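Local structure of lectin (Lotus tetragonolobus, 2EIG) at residues Gln17-Ile22 and Asn37-His42; Asp25-Met30 and Arg213-Ile218; His42-Thr47 and Lys199-Phe204; Pro78-Val83 and Thr207-Glu212. The protein probably binds L-fucosyl sugars, as a calcium- and manganese-containing seed lectin of the legume family that assembles from four chains. All blocks are in the same frame, centred on the assembly; numbering follows the deposited sequence.

In the fold
The four contacts knit strands within the two sheets of the legume lectin beta sandwich. Contacts 1, 3 and 4 follow one another across the seven-stranded sheet: strand 14-18 on strand 39-50, strand 39-50 on strand 199-208, and strand 199-208 on strand 81-88. Contact 2 lies in the opposite sheet, where strand 27-29 pairs with strand 214-226. Centres of contacts 1 and 2 are about 10 Å apart, those of contacts 3 and 4 about 20 Å. Contact 1 closes within the first 42 residues; the other three reach residues 199-218. Met30, Ile218 and Phe204 join the sheets across the core, and the strand pairing carries contact 4 to the calcium site, probably close to where sugar binds.

Contact 1 (Gln17-Ile22 and Asn37-His42); sequences QGDAKI and NRTTSH
Thr40 O is approached by two neighbouring residues of the turn: Asp19 N donates to it at 2.9 Å, in a nearly straight bond (171° at the hydrogen), and Gly18 CA adds a longer C-H contact. Gln17 to Ala20 form a type II' beta turn, with Gly18 at the positive phi that glycine takes easily. The turn ends strand 14-18, outermost within this chain in the seven-stranded sheet of the legume lectin fold, and sends the chain on to strand 21-23 of the opposite sheet. Before it, Gln17 and His42 make an antiparallel hydrogen-bonded pair, Gln17 N to His42 O at 2.9 Å and His42 N to Gln17 O at 3.0 Å. Their side chains meet at the base, Gln17 CB lying 3.7 Å from His42 CB, and the amide and imidazole planes are inclined by 28°; His42 NE2 reaches on to Gly103 O. With chi1 at -64°, the carboxylate of Asp19 sits beside its own backbone N, and OD1 comes 3.3 Å from Thr39 CB. Thr39 OG1 bonds instead to Thr208. Ala20 CB packs 3.7 Å from Ser41 CB. Every hydrogen bond across the contact is thus backbone to backbone, and the side chains add van der Waals contact.

Contact 2 (Asp25-Met30 and Arg213-Ile218); sequences DGRLAM and RERHDI
Arg27 and Asp217 meet at an angle, guanidinium and carboxylate planes 58° apart. Arg27 NH1 points within its own plane at Asp217 OD1, 2.8 Å away, but reaches that oxygen from above the carboxylate. Arg215 takes the same carboxylate side-on: its NE lies 2.8 Å from Asp217 OD1, on the syn lone pair, while its NH2 bonds to OD2. The bend in the Arg215 chain (chi3 57°) turns the guanidinium toward Asp217 and strand 27-29, with NH2 3.4 Å from Ala29 CB. Two arginines thus hold one acid, probably keeping it ionised, and Trp23 adds a cation-pi contact to Arg215. This charged face belongs to a sheet of the legume lectin sandwich in which strand 27-29 runs antiparallel to strand 214-226, Leu28 and Ile218 exchanging backbone bonds. On the other face, turned to strands 39-50 and 199-208, Leu28 and Ile218 lie side by side and point the same way, with Leu28 CD2 3.7 Å from Ile218 CD1. Met30 crosses Ile218 at a slant, its SD 3.6 Å from the same CD1. The His216 ring is held at two nitrogens. Its ND1 donates to Met30 O over a short 2.5 Å, the bond lying in both the ring plane and the carbonyl plane; NE2 meets Glu214 OE2 from above the carboxylate, which Arg153 and Ser121 also hold.

Contact 3 (His42-Thr47 and Lys199-Phe204); sequences HALYAT and KVSVGF
Tyr45 and Val202 touch where strands 39-50 and 199-208 run antiparallel in the seven-stranded sheet of the legume lectin sandwich. Tyr45 places its CG opposite its backbone N (chi1 -176°), which carries the ring away from strand 199-208 to stack on Phe3; CB makes the closest side-chain contact, 3.7 Å from Val202 CG2. That methyl stands between the N and the carbonyl carbon of its own residue, the more hindered setting. Leu44, on the other face, tilts beside its backbone N (chi1 -53°) and extends CD1 to within 3.7 Å of Ser201 CB, while Ser201 OG makes a weak bond to Ala87 O. Opposite Leu44 comes Gly203, whose backbone angles suit glycine and whose lack of a side chain lets the chains close to 4.1 Å between Leu44 CA and Gly203 CA. Phe204 shares with Ala43 the face turned to the opposite sheet; its ring meets Trp221 and Phe66 edge-to-face. Ala43 and Phe204 exchange two backbone bonds, and Tyr45 N donates to Val202 O. Where strand 39-50 breaks at Ala46 and Thr47, a water bridges the gap in pairing, donating to Tyr45 O at 2.5 Å and Thr47 O at 2.9 Å and accepting from Val202 N at 3.1 Å.

Contact 4 (Pro78-Val83 and Thr207-Glu212); sequences PTDGVV and TTWNPE
The side chains of Asp80 and Trp209 lie side by side and point the same way, carboxylate and indole planes 82° apart, with Asp80 OD2 3.4 Å from Trp209 CB. Glu212 OE1 lies in plane at the edge of the indole, and Arg38 makes a cation-pi contact with the ring. A cis peptide precedes Asp80, a hallmark of the legume lectins, in which an aspartate so placed normally helps bind the sugar beside the metals; here its side chain is about 4 Å from the calcium ion. Thr79 OG1 donates to Asp80 OD2 at 2.6 Å, arriving from well above the carboxylate plane (71°), so the residue before the cis bond helps to fix the rotation of the acid. Asp80 and Gly81 both face Thr207 in a classic beta bulge that opens strand 81-88 next to strand 199-208. Asp80 N bonds to Thr207 O at 2.8 Å, and Thr207 N to Gly81 O at 3.3 Å. Beyond Thr208, Trp209 N turns back to bond Glu212 O. Thr207 OG1, set between its own N and carbonyl carbon (chi1 50°), bonds to Gly99 O and rests 3.3 Å from Asp80 CB.

Contact 1 (Gln17-Ile22 and Asn37-His42)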
loop_
_atom_site.group_PDB
_atom_site.type_symbol
_atom_site.label_atom_id
_atom_site.label_comp_id
_atom_site.label_asym_id
_atom_site.label_seq_id
_atom_site.Cartn_x
_atom_site.Cartn_y
_atom_site.Cartn_z
ATOM N N GLN A 17 4.173 -30.357 15.666
ATOM C CA GLN A 17 2.877 -30.646 16.264
ATOM C C GLN A 17 2.099 -31.399 15.230
ATOM O O GLN A 17 2.304 -31.203 14.031
ATOM C CB GLN A 17 2.123 -29.383 16.682
ATOM C CG GLN A 17 3.037 -28.370 17.422
ATOM C CD GLN A 17 2.257 -27.274 18.089
ATOM O OE1 GLN A 17 2.810 -26.413 18.804
ATOM N NE2 GLN A 17 0.950 -27.288 17.875
ATOM N N GLY A 18 1.266 -32.300 15.713
ATOM C CA GLY A 18 0.480 -33.182 14.885
ATOM C C GLY A 18 1.364 -34.057 14.012
ATOM O O GLY A 18 2.340 -34.678 14.485
ATOM N N ASP A 19 1.022 -34.069 12.725
ATOM C CA ASP A 19 1.637 -34.972 11.736
ATOM C C ASP A 19 2.906 -34.454 11.090
ATOM O O ASP A 19 3.417 -35.055 10.136
ATOM C CB ASP A 19 0.562 -35.423 10.733
ATOM C CG ASP A 19 -0.516 -36.253 11.434
ATOM O OD1 ASP A 19 -1.676 -35.848 11.578
ATOM O OD2 ASP A 19 -0.147 -37.279 11.980
ATOM N N ALA A 20 3.450 -33.355 11.620
ATOM C CA ALA A 20 4.690 -32.834 11.061
ATOM C C ALA A 20 5.899 -33.618 11.587
ATOM O O ALA A 20 6.018 -33.799 12.781
ATOM C CB ALA A 20 4.853 -31.351 11.375
ATOM N N LYS A 21 6.827 -33.972 10.702
ATOM C CA LYS A 21 8.011 -34.800 11.069
ATOM C C LYS A 21 9.130 -34.507 10.114
ATOM O O LYS A 21 8.875 -34.176 8.945
ATOM C CB LYS A 21 7.703 -36.307 10.994
ATOM C CG LYS A 21 6.460 -36.816 11.760
ATOM C CD LYS A 21 6.709 -36.820 13.249
ATOM C CE LYS A 21 5.509 -37.253 14.048
ATOM N NZ LYS A 21 5.907 -36.970 15.448
ATOM N N ILE A 22 10.381 -34.601 10.582
ATOM C CA ILE A 22 11.506 -34.664 9.632
ATOM C C ILE A 22 11.339 -36.014 8.917
ATOM O O ILE A 22 11.095 -37.024 9.583
ATOM C CB ILE A 22 12.914 -34.556 10.327
ATOM C CG1 ILE A 22 13.033 -33.279 11.175
ATOM C CG2 ILE A 22 14.054 -34.604 9.291
ATOM C CD1 ILE A 22 12.652 -32.008 10.445
ATOM N N ASN A 37 -5.133 -40.495 6.337
ATOM C CA ASN A 37 -6.407 -39.761 6.263
ATOM C C ASN A 37 -6.233 -38.268 6.666
ATOM O O ASN A 37 -5.317 -37.640 6.142
ATOM C CB ASN A 37 -7.640 -40.587 6.785
ATOM C CG ASN A 37 -8.271 -40.076 8.101
ATOM O OD1 ASN A 37 -9.465 -39.707 8.132
ATOM N ND2 ASN A 37 -7.501 -40.154 9.211
ATOM N N ARG A 38 -7.083 -37.703 7.524
ATOM C CA ARG A 38 -6.999 -36.301 7.885
ATOM C C ARG A 38 -5.747 -36.062 8.696
ATOM O O ARG A 38 -5.465 -36.745 9.700
ATOM C CB ARG A 38 -8.196 -35.876 8.739
ATOM C CG ARG A 38 -9.541 -36.065 8.030
ATOM C CD ARG A 38 -10.675 -35.784 8.953
ATOM N NE ARG A 38 -11.945 -35.892 8.234
ATOM C CZ ARG A 38 -13.148 -35.827 8.801
ATOM N NH1 ARG A 38 -13.262 -35.653 10.114
ATOM N NH2 ARG A 38 -14.256 -35.914 8.043
ATOM N N THR A 39 -4.972 -35.086 8.278
ATOM C CA THR A 39 -3.856 -34.716 9.105
ATOM C C THR A 39 -3.880 -33.224 9.338
ATOM O O THR A 39 -4.411 -32.479 8.561
ATOM C CB THR A 39 -2.482 -35.130 8.494
ATOM O OG1 THR A 39 -2.314 -34.445 7.243
ATOM C CG2 THR A 39 -2.401 -36.659 8.317
ATOM N N THR A 40 -3.292 -32.834 10.449
ATOM C CA THR A 40 -2.916 -31.466 10.688
ATOM C C THR A 40 -1.511 -31.521 11.197
ATOM O O THR A 40 -1.218 -32.330 12.061
ATOM C CB THR A 40 -3.794 -30.811 11.754
ATOM O OG1 THR A 40 -5.156 -30.955 11.345
ATOM C CG2 THR A 40 -3.418 -29.316 11.934
ATOM N N SER A 41 -0.680 -30.619 10.680
ATOM C CA SER A 41 0.725 -30.511 11.006
ATOM C C SER A 41 1.098 -29.057 11.173
ATOM O O SER A 41 0.789 -28.233 10.298
ATOM C CB SER A 41 1.550 -31.008 9.793
ATOM O OG SER A 41 1.226 -32.359 9.514
ATOM N N HIS A 42 1.831 -28.782 12.245
ATOM C CA HIS A 42 2.481 -27.519 12.506
ATOM C C HIS A 42 3.966 -27.784 12.639
ATOM O O HIS A 42 4.359 -28.780 13.205
ATOM C CB HIS A 42 1.976 -26.962 13.824
ATOM C CG HIS A 42 0.701 -26.208 13.680
ATOM N ND1 HIS A 42 0.333 -25.202 14.544
ATOM C CD2 HIS A 42 -0.229 -26.235 12.701
ATOM C CE1 HIS A 42 -0.811 -24.682 14.131
ATOM N NE2 HIS A 42 -1.168 -25.287 13.010
#

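Contact 2 (Asp25-Met30 and Arg213-Ile218)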
loop_
_atom_site.group_PDB
_atom_site.type_symbol
_atom_site.label_atom_id
_atom_site.label_comp_id
_atom_site.label_asym_id
_atom_site.label_seq_id
_atom_site.Cartn_x
_atom_site.Cartn_y
_atom_site.Cartn_z
ATOM N N ASP A 25 15.741 -37.701 3.682
ATOM C CA ASP A 25 16.637 -36.746 3.016
ATOM C C ASP A 25 16.530 -35.348 3.632
ATOM O O ASP A 25 16.592 -34.366 2.888
ATOM C CB ASP A 25 16.297 -36.591 1.516
ATOM C CG ASP A 25 16.612 -37.822 0.679
ATOM O OD1 ASP A 25 17.381 -38.683 1.145
ATOM O OD2 ASP A 25 16.088 -37.887 -0.474
ATOM N N GLY A 26 16.333 -35.269 4.946
ATOM C CA GLY A 26 16.241 -33.989 5.639
ATOM C C GLY A 26 15.081 -33.079 5.233
ATOM O O GLY A 26 15.207 -31.869 5.280
ATOM N N ARG A 27 13.949 -33.645 4.825
ATOM C CA ARG A 27 12.844 -32.780 4.406
ATOM C C ARG A 27 11.779 -32.654 5.495
ATOM O O ARG A 27 11.676 -33.510 6.367
ATOM C CB ARG A 27 12.347 -33.111 2.980
ATOM C CG ARG A 27 11.261 -34.116 2.813
ATOM C CD ARG A 27 11.450 -34.749 1.409
ATOM N NE ARG A 27 10.207 -34.921 0.637
ATOM C CZ ARG A 27 10.152 -35.195 -0.677
ATOM N NH1 ARG A 27 8.967 -35.318 -1.296
ATOM N NH2 ARG A 27 11.280 -35.345 -1.384
ATOM N N LEU A 28 11.061 -31.538 5.498
ATOM C CA LEU A 28 10.020 -31.323 6.466
ATOM C C LEU A 28 8.670 -31.758 5.879
ATOM O O LEU A 28 8.140 -31.121 4.967
ATOM C CB LEU A 28 10.014 -29.853 6.925
ATOM C CG LEU A 28 8.792 -29.450 7.781
ATOM C CD1 LEU A 28 8.564 -30.358 9.030
ATOM C CD2 LEU A 28 8.993 -27.980 8.168
ATOM N N ALA A 29 8.130 -32.862 6.393
ATOM C CA ALA A 29 6.932 -33.441 5.806
ATOM C C ALA A 29 5.693 -33.093 6.633
ATOM O O ALA A 29 5.655 -33.281 7.850
ATOM C CB ALA A 29 7.060 -34.886 5.649
ATOM N N MET A 30 4.684 -32.588 5.937
ATOM C CA MET A 30 3.510 -32.063 6.625
ATOM C C MET A 30 2.335 -32.420 5.722
ATOM O O MET A 30 1.920 -31.610 4.918
ATOM C CB MET A 30 3.624 -30.527 6.752
ATOM C CG MET A 30 4.833 -30.064 7.580
ATOM S SD MET A 30 4.871 -28.296 7.644
ATOM C CE MET A 30 3.524 -27.984 8.831
ATOM N N ARG A 213 -6.237 -35.265 -0.225
ATOM C CA ARG A 213 -4.975 -35.228 0.515
ATOM C C ARG A 213 -3.858 -35.030 -0.456
ATOM O O ARG A 213 -4.021 -35.204 -1.657
ATOM C CB ARG A 213 -4.760 -36.515 1.289
ATOM C CG ARG A 213 -4.511 -37.735 0.364
ATOM C CD ARG A 213 -4.597 -38.949 1.203
ATOM N NE ARG A 213 -5.981 -39.406 1.273
ATOM C CZ ARG A 213 -6.412 -40.304 2.150
ATOM N NH1 ARG A 213 -5.562 -40.754 3.062
ATOM N NH2 ARG A 213 -7.686 -40.721 2.133
ATOM N N GLU A 214 -2.720 -34.629 0.070
ATOM C CA GLU A 214 -1.515 -34.483 -0.714
ATOM C C GLU A 214 -0.330 -34.431 0.275
ATOM O O GLU A 214 -0.531 -34.226 1.474
ATOM C CB GLU A 214 -1.561 -33.208 -1.572
ATOM C CG GLU A 214 -1.683 -31.978 -0.725
ATOM C CD GLU A 214 -1.894 -30.692 -1.488
ATOM O OE1 GLU A 214 -1.652 -30.646 -2.731
ATOM O OE2 GLU A 214 -2.277 -29.704 -0.797
ATOM N N ARG A 215 0.883 -34.626 -0.228
ATOM C CA ARG A 215 2.072 -34.320 0.552
ATOM C C ARG A 215 2.297 -32.794 0.495
ATOM O O ARG A 215 1.949 -32.150 -0.519
ATOM C CB ARG A 215 3.290 -35.047 -0.033
ATOM C CG ARG A 215 3.206 -36.623 -0.060
ATOM C CD ARG A 215 4.581 -37.295 -0.193
ATOM N NE ARG A 215 5.467 -36.864 0.896
ATOM C CZ ARG A 215 5.465 -37.355 2.131
ATOM N NH1 ARG A 215 4.668 -38.361 2.473
ATOM N NH2 ARG A 215 6.301 -36.834 3.030
ATOM N N HIS A 216 2.870 -32.235 1.565
ATOM C CA HIS A 216 3.497 -30.904 1.558
ATOM C C HIS A 216 4.837 -31.090 2.198
ATOM O O HIS A 216 4.928 -31.300 3.383
ATOM C CB HIS A 216 2.702 -29.873 2.362
ATOM C CG HIS A 216 1.227 -30.004 2.194
ATOM N ND1 HIS A 216 0.462 -30.745 3.060
ATOM C CD2 HIS A 216 0.377 -29.547 1.237
ATOM C CE1 HIS A 216 -0.806 -30.709 2.676
ATOM N NE2 HIS A 216 -0.892 -29.970 1.593
ATOM N N ASP A 217 5.872 -31.068 1.377
ATOM C CA ASP A 217 7.208 -31.382 1.832
ATOM C C ASP A 217 7.991 -30.176 1.530
ATOM O O ASP A 217 8.051 -29.712 0.375
ATOM C CB ASP A 217 7.798 -32.541 1.046
ATOM C CG ASP A 217 7.021 -33.789 1.222
ATOM O OD1 ASP A 217 6.763 -34.451 0.196
ATOM O OD2 ASP A 217 6.653 -34.099 2.382
ATOM N N ILE A 218 8.596 -29.697 2.600
ATOM C CA ILE A 218 9.386 -28.500 2.614
ATOM C C ILE A 218 10.822 -28.941 2.677
ATOM O O ILE A 218 11.201 -29.742 3.537
ATOM C CB ILE A 218 9.045 -27.655 3.870
ATOM C CG1 ILE A 218 7.533 -27.347 3.916
ATOM C CG2 ILE A 218 9.863 -26.342 3.889
ATOM C CD1 ILE A 218 7.101 -26.699 5.236
HETATM O O HOH W 1 3.910 -34.356 3.183
#

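Contact 3 (His42-Thr47 and Lys199-Phe204)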
loop_
_atom_site.group_PDB
_atom_site.type_symbol
_atom_site.label_atom_id
_atom_site.label_comp_id
_atom_site.label_asym_id
_atom_site.label_seq_id
_atom_site.Cartn_x
_atom_site.Cartn_y
_atom_site.Cartn_z
ATOM N N HIS A 42 1.831 -28.782 12.245
ATOM C CA HIS A 42 2.481 -27.519 12.506
ATOM C C HIS A 42 3.966 -27.784 12.639
ATOM O O HIS A 42 4.359 -28.780 13.205
ATOM C CB HIS A 42 1.976 -26.962 13.824
ATOM C CG HIS A 42 0.701 -26.208 13.680
ATOM N ND1 HIS A 42 0.333 -25.202 14.544
ATOM C CD2 HIS A 42 -0.229 -26.235 12.701
ATOM C CE1 HIS A 42 -0.811 -24.682 14.131
ATOM N NE2 HIS A 42 -1.168 -25.287 13.010
ATOM N N ALA A 43 4.778 -26.907 12.086
ATOM C CA ALA A 43 6.223 -26.961 12.288
ATOM C C ALA A 43 6.613 -25.510 12.498
ATOM O O ALA A 43 6.525 -24.672 11.569
ATOM C CB ALA A 43 6.935 -27.544 11.068
ATOM N N LEU A 44 6.990 -25.202 13.729
ATOM C CA LEU A 44 7.256 -23.811 14.110
ATOM C C LEU A 44 8.718 -23.659 14.420
ATOM O O LEU A 44 9.327 -24.556 15.016
ATOM C CB LEU A 44 6.458 -23.452 15.365
ATOM C CG LEU A 44 4.943 -23.744 15.290
ATOM C CD1 LEU A 44 4.308 -23.195 16.551
ATOM C CD2 LEU A 44 4.291 -23.111 14.056
ATOM N N TYR A 45 9.279 -22.506 14.094
ATOM C CA TYR A 45 10.541 -22.155 14.683
ATOM C C TYR A 45 10.357 -22.196 16.222
ATOM O O TYR A 45 9.358 -21.699 16.753
ATOM C CB TYR A 45 11.038 -20.800 14.193
ATOM C CG TYR A 45 12.395 -20.436 14.722
ATOM C CD1 TYR A 45 13.519 -21.262 14.468
ATOM C CD2 TYR A 45 12.577 -19.247 15.444
ATOM C CE1 TYR A 45 14.771 -20.914 14.948
ATOM C CE2 TYR A 45 13.848 -18.884 15.932
ATOM C CZ TYR A 45 14.916 -19.731 15.689
ATOM O OH TYR A 45 16.150 -19.394 16.129
ATOM N N ALA A 46 11.318 -22.795 16.931
ATOM C CA ALA A 46 11.103 -23.031 18.364
ATOM C C ALA A 46 11.369 -21.853 19.313
ATOM O O ALA A 46 11.310 -22.024 20.522
ATOM C CB ALA A 46 11.867 -24.278 18.810
ATOM N N THR A 47 11.668 -20.671 18.790
ATOM C CA THR A 47 11.914 -19.514 19.647
ATOM C C THR A 47 10.925 -18.457 19.304
ATOM O O THR A 47 10.678 -18.225 18.103
ATOM C CB THR A 47 13.363 -18.951 19.448
ATOM O OG1 THR A 47 14.297 -20.037 19.374
ATOM C CG2 THR A 47 13.776 -17.957 20.595
ATOM N N LYS A 199 5.211 -11.164 20.364
ATOM C CA LYS A 199 6.038 -12.356 20.167
ATOM C C LYS A 199 5.143 -13.294 19.395
ATOM O O LYS A 199 3.979 -13.409 19.699
ATOM C CB LYS A 199 6.472 -13.035 21.491
ATOM C CG LYS A 199 7.484 -12.234 22.320
ATOM C CD LYS A 199 7.785 -12.985 23.609
ATOM C CE LYS A 199 8.413 -12.037 24.655
ATOM N NZ LYS A 199 9.369 -11.053 24.024
ATOM N N VAL A 200 5.672 -13.885 18.337
ATOM C CA VAL A 200 4.892 -14.816 17.540
ATOM C C VAL A 200 5.700 -16.072 17.243
ATOM O O VAL A 200 6.910 -16.103 17.408
ATOM C CB VAL A 200 4.369 -14.151 16.219
ATOM C CG1 VAL A 200 3.428 -12.979 16.525
ATOM C CG2 VAL A 200 5.519 -13.673 15.329
ATOM N N SER A 201 5.009 -17.127 16.830
ATOM C CA SER A 201 5.688 -18.198 16.171
ATOM C C SER A 201 5.722 -17.801 14.726
ATOM O O SER A 201 4.882 -17.010 14.238
ATOM C CB SER A 201 4.948 -19.513 16.373
ATOM O OG SER A 201 3.616 -19.402 15.866
ATOM N N VAL A 202 6.774 -18.278 14.067
ATOM C CA VAL A 202 6.807 -18.361 12.602
ATOM C C VAL A 202 6.930 -19.820 12.315
ATOM O O VAL A 202 7.572 -20.592 13.092
ATOM C CB VAL A 202 7.967 -17.537 11.953
ATOM C CG1 VAL A 202 7.745 -16.083 12.282
ATOM C CG2 VAL A 202 9.383 -18.009 12.482
ATOM N N GLY A 203 6.313 -20.208 11.209
ATOM C CA GLY A 203 6.347 -21.567 10.777
ATOM C C GLY A 203 5.245 -21.919 9.811
ATOM O O GLY A 203 4.717 -21.091 9.067
ATOM N N PHE A 204 4.928 -23.199 9.796
ATOM C CA PHE A 204 4.061 -23.739 8.768
ATOM C C PHE A 204 2.956 -24.528 9.394
ATOM O O PHE A 204 3.130 -25.126 10.448
ATOM C CB PHE A 204 4.847 -24.664 7.830
ATOM C CG PHE A 204 6.019 -24.006 7.193
ATOM C CD1 PHE A 204 7.296 -24.126 7.772
ATOM C CD2 PHE A 204 5.866 -23.263 6.002
ATOM C CE1 PHE A 204 8.389 -23.512 7.171
ATOM C CE2 PHE A 204 6.986 -22.643 5.399
ATOM C CZ PHE A 204 8.248 -22.785 6.001
HETATM O O HOH W 2 8.798 -19.286 16.148
#

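Contact 4 (Pro78-Val83 and Thr207-Glu212)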
loop_
_atom_site.group_PDB
_atom_site.type_symbol
_atom_site.label_atom_id
_atom_site.label_comp_id
_atom_site.label_asym_id
_atom_site.label_seq_id
_atom_site.Cartn_x
_atom_site.Cartn_y
_atom_site.Cartn_z
ATOM N N PRO A 78 -6.329 -33.430 -4.591
ATOM C CA PRO A 78 -5.515 -32.742 -3.571
ATOM C C PRO A 78 -6.317 -31.926 -2.548
ATOM O O PRO A 78 -7.323 -31.249 -2.903
ATOM C CB PRO A 78 -4.633 -31.787 -4.375
ATOM C CG PRO A 78 -5.217 -31.692 -5.720
ATOM C CD PRO A 78 -6.259 -32.779 -5.909
ATOM N N THR A 79 -5.842 -31.975 -1.304
ATOM C CA THR A 79 -6.203 -31.045 -0.239
ATOM C C THR A 79 -5.193 -31.212 0.880
ATOM O O THR A 79 -4.506 -32.205 0.904
ATOM C CB THR A 79 -7.652 -31.195 0.312
ATOM O OG1 THR A 79 -7.736 -32.102 1.410
ATOM C CG2 THR A 79 -8.609 -31.577 -0.746
ATOM N N ASP A 80 -5.056 -30.215 1.760
ATOM C CA ASP A 80 -5.798 -28.956 1.642
ATOM C C ASP A 80 -4.886 -27.783 1.394
ATOM O O ASP A 80 -5.276 -26.793 0.842
ATOM C CB ASP A 80 -6.607 -28.723 2.920
ATOM C CG ASP A 80 -8.032 -29.229 2.800
ATOM O OD1 ASP A 80 -8.831 -28.451 2.254
ATOM O OD2 ASP A 80 -8.315 -30.382 3.244
ATOM N N GLY A 81 -3.673 -27.859 1.889
ATOM C CA GLY A 81 -2.711 -26.841 1.557
ATOM C C GLY A 81 -1.698 -26.798 2.645
ATOM O O GLY A 81 -1.818 -27.535 3.608
ATOM N N VAL A 82 -0.705 -25.946 2.449
ATOM C CA VAL A 82 0.292 -25.657 3.459
ATOM C C VAL A 82 0.397 -24.120 3.515
ATOM O O VAL A 82 0.293 -23.428 2.496
ATOM C CB VAL A 82 1.680 -26.358 3.156
ATOM C CG1 VAL A 82 2.193 -26.041 1.727
ATOM C CG2 VAL A 82 2.774 -25.969 4.223
ATOM N N VAL A 83 0.556 -23.597 4.721
ATOM C CA VAL A 83 0.748 -22.170 4.902
ATOM C C VAL A 83 2.014 -21.842 5.639
ATOM O O VAL A 83 2.422 -22.607 6.476
ATOM C CB VAL A 83 -0.488 -21.528 5.587
ATOM C CG1 VAL A 83 -1.769 -22.168 4.986
ATOM C CG2 VAL A 83 -0.431 -21.654 7.128
ATOM N N THR A 207 -2.691 -29.237 6.265
ATOM C CA THR A 207 -3.722 -30.191 6.565
ATOM C C THR A 207 -4.020 -30.993 5.307
ATOM O O THR A 207 -3.741 -30.574 4.199
ATOM C CB THR A 207 -5.087 -29.529 6.960
ATOM O OG1 THR A 207 -5.403 -28.539 5.967
ATOM C CG2 THR A 207 -5.022 -28.918 8.340
ATOM N N THR A 208 -4.598 -32.160 5.529
ATOM C CA THR A 208 -5.098 -33.017 4.464
ATOM C C THR A 208 -6.433 -33.512 5.027
ATOM O O THR A 208 -6.739 -33.360 6.201
ATOM C CB THR A 208 -4.167 -34.200 4.188
ATOM O OG1 THR A 208 -4.010 -34.950 5.395
ATOM C CG2 THR A 208 -2.768 -33.730 3.674
ATOM N N TRP A 209 -7.222 -34.091 4.160
ATOM C CA TRP A 209 -8.581 -34.405 4.507
ATOM C C TRP A 209 -8.768 -35.924 4.270
ATOM O O TRP A 209 -7.826 -36.719 4.440
ATOM C CB TRP A 209 -9.529 -33.515 3.679
ATOM C CG TRP A 209 -10.939 -33.533 4.108
ATOM C CD1 TRP A 209 -12.019 -33.887 3.349
ATOM C CD2 TRP A 209 -11.447 -33.207 5.405
ATOM N NE1 TRP A 209 -13.156 -33.818 4.092
ATOM C CE2 TRP A 209 -12.843 -33.396 5.359
ATOM C CE3 TRP A 209 -10.859 -32.750 6.598
ATOM C CZ2 TRP A 209 -13.686 -33.116 6.460
ATOM C CZ3 TRP A 209 -11.684 -32.536 7.717
ATOM C CH2 TRP A 209 -13.085 -32.704 7.629
ATOM N N ASN A 210 -9.976 -36.322 3.904
ATOM C CA ASN A 210 -10.254 -37.707 3.619
ATOM C C ASN A 210 -11.566 -37.672 2.867
ATOM O O ASN A 210 -12.568 -37.259 3.443
ATOM C CB ASN A 210 -10.373 -38.515 4.922
ATOM C CG ASN A 210 -10.448 -40.019 4.686
ATOM O OD1 ASN A 210 -10.222 -40.813 5.612
ATOM N ND2 ASN A 210 -10.751 -40.421 3.451
ATOM N N PRO A 211 -11.568 -38.091 1.583
ATOM C CA PRO A 211 -10.426 -38.654 0.793
ATOM C C PRO A 211 -9.302 -37.714 0.344
ATOM O O PRO A 211 -8.248 -38.194 -0.030
ATOM C CB PRO A 211 -11.113 -39.160 -0.474
ATOM C CG PRO A 211 -12.351 -38.257 -0.617
ATOM C CD PRO A 211 -12.820 -38.087 0.800
ATOM N N GLU A 212 -9.545 -36.402 0.306
ATOM C CA GLU A 212 -8.667 -35.473 -0.394
ATOM C C GLU A 212 -7.379 -35.326 0.425
ATOM O O GLU A 212 -7.425 -35.229 1.625
ATOM C CB GLU A 212 -9.336 -34.094 -0.541
ATOM C CG GLU A 212 -10.472 -33.924 -1.576
ATOM C CD GLU A 212 -11.811 -34.208 -1.018
ATOM O OE1 GLU A 212 -11.912 -34.841 0.048
ATOM O OE2 GLU A 212 -12.790 -33.780 -1.655
#